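Local structure of probable ABC transporter extracellular-binding protein YckB (Bacillus subtilis, 2IEE) at residues Ala26-Gly29 with Thr34-His37; Asp44-Tyr49 with Val65-Met70; Leu186-Ala189 with Asn195-Ile198. The protein probably captures a solute outside the cell as the extracellular binding protein of an ABC transport system. One frame throughout, in Å; residues are numbered along the deposited sequence.

Contact 1: residues Ala26-Gly29 with Thr34-His37; sequences ATSG and TSYH
Ser35 meets Thr27 and Gly29 through its hydroxyl, the polar centre of this contact. With Thr34 it forms the doubled side of a classic beta bulge. Its OG stands opposite its own backbone N (chi1 177°), a torsion that pushes the oxygen across to the end of strand 22-27. There OG donates a short hydrogen bond to Thr27 OG1 (2.6 Å) and accepts a weak, bent one from Gly29 N (3.0 Å, 130° at the hydrogen). Thr27 OG1 in turn gives its proton to the carbonyl of Ala88, so the hydroxyls form a relay with one direction: Ser35 to Thr27 to Ala88. A valine in place of Thr27 would keep much of the bulk but would probably leave Ser35 OG without its acceptor and Ala88 O without this hydroxyl. Next comes Tyr36, which points its side chain away from the first segment, although CB still brushes Gly29 O, and whose CA-H points nearly straight at that oxygen (CA to O 3.4 Å, 168° at the hydrogen); its ring packs edge-to-face with Tyr32. His37 closes the contact. Its backbone N and Gly29 O share water 1, at 3.0 Å from the N and 2.9 Å from the O, and the imidazole comes up obliquely to Gly29, ND1 3.5 Å from Gly29 O. There is no room here for a beta carbon on Gly29, since one would fall 2.9 Å from His37 CE1. At the far side of the ring, NE2 is held by Glu69, which helps fix the turn of the imidazole. The loop after the first strand of a type II periplasmic binding protein fold commonly borders the ligand cleft between the lobes, and this contact is consistent with that position.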
loop_
_atom_site.group_PDB
_atom_site.type_symbol
_atom_site.label_atom_id
_atom_site.label_comp_id
_atom_site.label_asym_id
_atom_site.label_seq_id
_atom_site.Cartn_x
_atom_site.Cartn_y
_atom_site.Cartn_z
ATOM N N ALA A 26 11.401 -4.305 -9.809
ATOM C CA ALA A 26 11.932 -3.782 -8.562
ATOM C C ALA A 26 10.821 -3.691 -7.528
ATOM O O ALA A 26 9.675 -3.368 -7.850
ATOM C CB ALA A 26 12.549 -2.401 -8.784
ATOM N N THR A 27 11.177 -3.991 -6.286
ATOM C CA THR A 27 10.250 -3.934 -5.167
ATOM C C THR A 27 11.119 -3.852 -3.916
ATOM O O THR A 27 12.299 -4.210 -3.954
ATOM C CB THR A 27 9.347 -5.182 -5.112
ATOM O OG1 THR A 27 8.317 -4.978 -4.140
ATOM C CG2 THR A 27 10.154 -6.415 -4.740
ATOM N N SER A 28 10.547 -3.381 -2.814
ATOM C CA SER A 28 11.315 -3.227 -1.590
ATOM C C SER A 28 11.363 -4.450 -0.684
ATOM O O SER A 28 12.417 -4.795 -0.158
ATOM C CB SER A 28 10.784 -2.033 -0.795
ATOM O OG SER A 28 9.462 -2.263 -0.346
ATOM N N GLY A 29 10.224 -5.103 -0.494
ATOM C CA GLY A 29 10.196 -6.255 0.383
ATOM C C GLY A 29 10.121 -5.802 1.832
ATOM O O GLY A 29 10.351 -6.588 2.752
ATOM N N THR A 34 2.066 -6.230 1.306
ATOM C CA THR A 34 2.047 -6.179 -0.150
ATOM C C THR A 34 3.366 -6.598 -0.806
ATOM O O THR A 34 3.382 -7.081 -1.939
ATOM C CB THR A 34 1.643 -4.771 -0.628
ATOM O OG1 THR A 34 1.189 -4.848 -1.984
ATOM C CG2 THR A 34 2.823 -3.814 -0.544
ATOM N N SER A 35 4.466 -6.394 -0.093
ATOM C CA SER A 35 5.788 -6.773 -0.578
ATOM C C SER A 35 6.673 -6.987 0.645
ATOM O O SER A 35 7.178 -6.032 1.228
ATOM C CB SER A 35 6.377 -5.677 -1.469
ATOM O OG SER A 35 7.687 -6.028 -1.889
ATOM N N TYR A 36 6.845 -8.242 1.039
ATOM C CA TYR A 36 7.658 -8.562 2.208
ATOM C C TYR A 36 8.155 -9.996 2.109
ATOM O O TYR A 36 7.859 -10.691 1.144
ATOM C CB TYR A 36 6.827 -8.405 3.490
ATOM C CG TYR A 36 5.698 -9.407 3.596
ATOM C CD1 TYR A 36 4.546 -9.277 2.822
ATOM C CD2 TYR A 36 5.805 -10.510 4.442
ATOM C CE1 TYR A 36 3.526 -10.221 2.883
ATOM C CE2 TYR A 36 4.797 -11.463 4.513
ATOM C CZ TYR A 36 3.662 -11.316 3.733
ATOM O OH TYR A 36 2.675 -12.266 3.803
ATOM N N HIS A 37 8.902 -10.440 3.112
ATOM C CA HIS A 37 9.417 -11.799 3.111
ATOM C C HIS A 37 8.668 -12.659 4.131
ATOM O O HIS A 37 8.445 -12.243 5.273
ATOM C CB HIS A 37 10.915 -11.812 3.426
ATOM C CG HIS A 37 11.747 -11.023 2.464
ATOM N ND1 HIS A 37 12.034 -9.687 2.647
ATOM C CD2 HIS A 37 12.345 -11.379 1.301
ATOM C CE1 HIS A 37 12.773 -9.254 1.641
ATOM N NE2 HIS A 37 12.975 -10.262 0.810
HETATM O O HOH W 1 9.951 -8.306 5.008
#

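Contact 2: residues Asp44-Tyr49 with Val65-Met70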
loop_
_atom_site.group_PDB
_atom_site.type_symbol
_atom_site.label_atom_id
_atom_site.label_comp_id
_atom_site.label_asym_id
_atom_site.label_seq_id
_atom_site.Cartn_x
_atom_site.Cartn_y
_atom_site.Cartn_z
ATOM N N ASP A 44 11.390 -17.224 3.911
ATOM C CA ASP A 44 11.941 -15.901 3.627
ATOM C C ASP A 44 11.662 -15.542 2.175
ATOM O O ASP A 44 12.360 -14.715 1.585
ATOM C CB ASP A 44 13.460 -15.862 3.856
ATOM C CG ASP A 44 13.857 -16.235 5.279
ATOM O OD1 ASP A 44 13.111 -15.893 6.215
ATOM O OD2 ASP A 44 14.924 -16.858 5.459
ATOM N N LYS A 45 10.647 -16.173 1.597
ATOM C CA LYS A 45 10.293 -15.924 0.206
ATOM C C LYS A 45 9.671 -14.550 0.025
ATOM O O LYS A 45 8.827 -14.133 0.819
ATOM C CB LYS A 45 9.310 -16.985 -0.289
ATOM C CG LYS A 45 8.966 -16.871 -1.768
ATOM C CD LYS A 45 7.960 -17.937 -2.186
ATOM C CE LYS A 45 7.670 -17.875 -3.676
ATOM N NZ LYS A 45 6.638 -18.870 -4.072
ATOM N N LEU A 46 10.088 -13.844 -1.022
ATOM C CA LEU A 46 9.535 -12.527 -1.298
ATOM C C LEU A 46 8.093 -12.777 -1.730
ATOM O O LEU A 46 7.836 -13.523 -2.664
ATOM C CB LEU A 46 10.332 -11.833 -2.414
ATOM C CG LEU A 46 9.876 -10.432 -2.853
ATOM C CD1 LEU A 46 9.880 -9.476 -1.661
ATOM C CD2 LEU A 46 10.793 -9.916 -3.946
ATOM N N THR A 47 7.147 -12.163 -1.034
ATOM C CA THR A 47 5.748 -12.379 -1.358
ATOM C C THR A 47 4.937 -11.122 -1.063
ATOM O O THR A 47 5.493 -10.031 -1.031
ATOM C CB THR A 47 5.203 -13.594 -0.560
ATOM O OG1 THR A 47 3.847 -13.855 -0.935
ATOM C CG2 THR A 47 5.286 -13.339 0.925
ATOM N N GLY A 48 3.631 -11.265 -0.860
ATOM C CA GLY A 48 2.805 -10.098 -0.590
ATOM C C GLY A 48 1.811 -9.846 -1.712
ATOM O O GLY A 48 2.031 -10.272 -2.849
ATOM N N TYR A 49 0.725 -9.141 -1.407
ATOM C CA TYR A 49 -0.297 -8.876 -2.409
ATOM C C TYR A 49 0.215 -8.422 -3.782
ATOM O O TYR A 49 -0.015 -9.097 -4.781
ATOM C CB TYR A 49 -1.309 -7.852 -1.885
ATOM C CG TYR A 49 -2.354 -7.493 -2.917
ATOM C CD1 TYR A 49 -3.276 -8.437 -3.361
ATOM C CD2 TYR A 49 -2.382 -6.229 -3.488
ATOM C CE1 TYR A 49 -4.195 -8.128 -4.353
ATOM C CE2 TYR A 49 -3.298 -5.906 -4.480
ATOM C CZ TYR A 49 -4.199 -6.856 -4.908
ATOM O OH TYR A 49 -5.096 -6.533 -5.895
ATOM N N VAL A 65 9.380 -14.052 -13.298
ATOM C CA VAL A 65 9.674 -12.744 -12.749
ATOM C C VAL A 65 10.979 -12.729 -11.978
ATOM O O VAL A 65 11.266 -13.635 -11.203
ATOM C CB VAL A 65 8.559 -12.264 -11.807
ATOM C CG1 VAL A 65 8.839 -10.835 -11.363
ATOM C CG2 VAL A 65 7.218 -12.363 -12.500
ATOM N N GLU A 66 11.770 -11.692 -12.206
ATOM C CA GLU A 66 13.028 -11.539 -11.506
ATOM C C GLU A 66 12.863 -10.302 -10.629
ATOM O O GLU A 66 12.956 -9.173 -11.108
ATOM C CB GLU A 66 14.174 -11.336 -12.494
ATOM C CG GLU A 66 15.541 -11.617 -11.906
ATOM C CD GLU A 66 16.654 -11.359 -12.900
ATOM O OE1 GLU A 66 16.522 -11.804 -14.064
ATOM O OE2 GLU A 66 17.662 -10.720 -12.518
ATOM N N PHE A 67 12.600 -10.522 -9.348
ATOM C CA PHE A 67 12.415 -9.425 -8.417
ATOM C C PHE A 67 13.736 -8.886 -7.883
ATOM O O PHE A 67 14.519 -9.614 -7.277
ATOM C CB PHE A 67 11.533 -9.871 -7.250
ATOM C CG PHE A 67 10.073 -9.964 -7.593
ATOM C CD1 PHE A 67 9.327 -8.813 -7.834
ATOM C CD2 PHE A 67 9.442 -11.202 -7.682
ATOM C CE1 PHE A 67 7.972 -8.892 -8.158
ATOM C CE2 PHE A 67 8.083 -11.296 -8.006
ATOM C CZ PHE A 67 7.351 -10.139 -8.244
ATOM N N LYS A 68 13.974 -7.602 -8.123
ATOM C CA LYS A 68 15.180 -6.946 -7.650
ATOM C C LYS A 68 14.783 -6.092 -6.457
ATOM O O LYS A 68 14.047 -5.115 -6.596
ATOM C CB LYS A 68 15.781 -6.061 -8.746
ATOM C CG LYS A 68 16.379 -6.826 -9.918
ATOM C CD LYS A 68 17.512 -7.741 -9.470
ATOM C CE LYS A 68 18.133 -8.466 -10.655
ATOM N NZ LYS A 68 19.175 -9.445 -10.231
ATOM N N GLU A 69 15.269 -6.473 -5.285
ATOM C CA GLU A 69 14.961 -5.755 -4.062
ATOM C C GLU A 69 15.873 -4.554 -3.886
ATOM O O GLU A 69 17.092 -4.678 -3.977
ATOM C CB GLU A 69 15.097 -6.697 -2.871
ATOM C CG GLU A 69 14.113 -7.852 -2.921
ATOM C CD GLU A 69 14.311 -8.830 -1.790
ATOM O OE1 GLU A 69 14.530 -8.372 -0.649
ATOM O OE2 GLU A 69 14.236 -10.051 -2.034
HETATM N N MSE A 70 15.268 -3.397 -3.635
HETATM C CA MSE A 70 16.006 -2.152 -3.446
HETATM C C MSE A 70 15.117 -1.114 -2.758
HETATM O O MSE A 70 13.897 -1.273 -2.699
HETATM C CB MSE A 70 16.467 -1.608 -4.802
HETATM C CG MSE A 70 15.321 -1.311 -5.763
HETATM SE SE MSE A 70 15.878 -0.593 -7.469
HETATM C CE MSE A 70 16.375 -2.247 -8.334
#
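Leu46 reaches across to Phe67 and Glu69 in a small, mainly apolar contact at the surface, where the two-stranded hairpin 36-38/45-47 lies against strand 64-69 at the edge of the three-stranded parallel sheet. The backbones stay well apart, 8.3 Å between Leu46 CA and Phe67 CA, and no hydrogen bond joins the segments. One methyl does the touching. Leu46 points toward segment 65-70, with CG anti to the backbone N (chi1 179°), and sets CD2 down on the root of the phenylalanine, 3.4 Å from Phe67 CB and 3.7 Å from Phe67 CG, so it meets the base of the side chain more than the far rim of the ring. The ring itself carries Val65 CG1 over one face and packs on Val51 and Arg55 of helix 49-60. The same methyl, Leu46 CD2, also lies 3.9 Å from Glu69 OE2 and 4.0 Å from Glu69 CG. The glutamate chain is extended beyond CG and runs past the leucine to give its carboxylate to His37 NE2. Strand 22-27, helix 49-60 and strand 64-69 make up a beta-alpha-beta unit, with the hairpin inserted ahead of the helix.

Contact 3: residues Leu186-Ala189 with Asn195-Ile198; sequences LALA and NITI
Helix segment 186-189 passes over the start of strand 197-214, closest where Leu188 CA and Thr197 CA lie 6.4 Å apart. This is helix-on-sheet packing in an alpha/beta lobe of the type II periplasmic binding protein fold: helix 181-190 lies against the mixed six-stranded sheet, to which strand 197-214 belongs. Leu188 carries nearly all of the contact and fits between Ile196 and Ile198, the two isoleucines that flank Thr197. Thr197 itself turns its side chain away and meets the leucine mainly through its backbone, its CA 4.1 Å from Leu188 CD1. That same methyl meets the tip of Ile196, CD1 to CD1 at 4.0 Å. For Ile196, a chi1 of 63° places CG1 between the backbone N and the carbonyl carbon, and this carries CD1 round to the leucine. Neighbours complete the apolar layer: Ile115 of strand 108-116 touches both Leu188 and Ile196, and Leu166 of helix 162-171 touches Ile196 as well as Ala187. Both leucine branches reach Ile198, CD2 the more closely, and the two side chains cross at a slant. There the fit is tightest, with Leu188 CD2 only 3.4 Å from Ile198 CG1, closer than carbons usually pack.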
loop_
_atom_site.group_PDB
_atom_site.type_symbol
_atom_site.label_atom_id
_atom_site.label_comp_id
_atom_site.label_asym_id
_atom_site.label_seq_id
_atom_site.Cartn_x
_atom_site.Cartn_y
_atom_site.Cartn_z
ATOM N N LEU A 186 -6.116 -4.547 9.520
ATOM C CA LEU A 186 -5.314 -5.687 9.925
ATOM C C LEU A 186 -4.935 -5.526 11.387
ATOM O O LEU A 186 -4.816 -6.511 12.110
ATOM C CB LEU A 186 -4.061 -5.804 9.058
ATOM C CG LEU A 186 -4.371 -6.220 7.617
ATOM C CD1 LEU A 186 -3.085 -6.298 6.807
ATOM C CD2 LEU A 186 -5.078 -7.571 7.625
ATOM N N ALA A 187 -4.755 -4.277 11.814
ATOM C CA ALA A 187 -4.408 -3.987 13.202
ATOM C C ALA A 187 -5.532 -4.481 14.107
ATOM O O ALA A 187 -5.287 -5.165 15.102
ATOM C CB ALA A 187 -4.203 -2.489 13.393
ATOM N N LEU A 188 -6.762 -4.123 13.754
ATOM C CA LEU A 188 -7.943 -4.531 14.514
ATOM C C LEU A 188 -8.093 -6.052 14.510
ATOM O O LEU A 188 -8.371 -6.660 15.545
ATOM C CB LEU A 188 -9.204 -3.894 13.917
ATOM C CG LEU A 188 -9.615 -2.482 14.349
ATOM C CD1 LEU A 188 -8.421 -1.563 14.415
ATOM C CD2 LEU A 188 -10.638 -1.952 13.364
ATOM N N ALA A 189 -7.901 -6.664 13.345
ATOM C CA ALA A 189 -8.023 -8.111 13.227
ATOM C C ALA A 189 -6.993 -8.826 14.090
ATOM O O ALA A 189 -7.263 -9.898 14.623
ATOM C CB ALA A 189 -7.866 -8.538 11.776
ATOM N N ASN A 195 -8.770 -2.063 23.198
ATOM C CA ASN A 195 -9.690 -0.934 23.129
ATOM C C ASN A 195 -9.308 0.028 22.011
ATOM O O ASN A 195 -8.908 1.160 22.262
ATOM C CB ASN A 195 -9.739 -0.190 24.465
ATOM C CG ASN A 195 -10.620 1.050 24.408
ATOM O OD1 ASN A 195 -11.665 1.055 23.758
ATOM N ND2 ASN A 195 -10.206 2.100 25.100
ATOM N N ILE A 196 -9.430 -0.446 20.775
ATOM C CA ILE A 196 -9.121 0.351 19.597
ATOM C C ILE A 196 -10.119 0.018 18.496
ATOM O O ILE A 196 -10.746 -1.041 18.502
ATOM C CB ILE A 196 -7.705 0.052 19.036
ATOM C CG1 ILE A 196 -7.634 -1.403 18.564
ATOM C CG2 ILE A 196 -6.647 0.345 20.088
ATOM C CD1 ILE A 196 -6.328 -1.770 17.872
ATOM N N THR A 197 -10.258 0.927 17.547
ATOM C CA THR A 197 -11.155 0.718 16.426
ATOM C C THR A 197 -10.808 1.772 15.393
ATOM O O THR A 197 -10.094 2.729 15.692
ATOM C CB THR A 197 -12.631 0.894 16.840
ATOM O OG1 THR A 197 -13.483 0.606 15.723
ATOM C CG2 THR A 197 -12.879 2.327 17.303
ATOM N N ILE A 198 -11.295 1.586 14.175
ATOM C CA ILE A 198 -11.061 2.546 13.111
ATOM C C ILE A 198 -12.208 3.536 13.226
ATOM O O ILE A 198 -13.367 3.132 13.294
ATOM C CB ILE A 198 -11.090 1.860 11.729
ATOM C CG1 ILE A 198 -9.911 0.882 11.631
ATOM C CG2 ILE A 198 -11.048 2.905 10.625
ATOM C CD1 ILE A 198 -9.784 0.153 10.307
#

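Contacts 1 and 2 are neighbours, their centres 5 Å apart, and they share two pairs of adjacent strands. Between strands 36-38 and 45-47, Tyr36 O and Thr47 N probably hydrogen-bond at 2.7 Å; between strand 22-27 and Met70, just past strand 64-69, Thr27 O and Met70 N probably do so at 3.1 Å. His37 CD2 also packs on Asp44 O, 3.3 Å away. Contact 3 stands apart, on the six-stranded mixed sheet, its centre 24 Å from that of contact 1 and 28 Å from that of contact 2. In this family the solute normally binds in the cleft between the lobes; contact 1 lies nearer the chain's centre than contact 3.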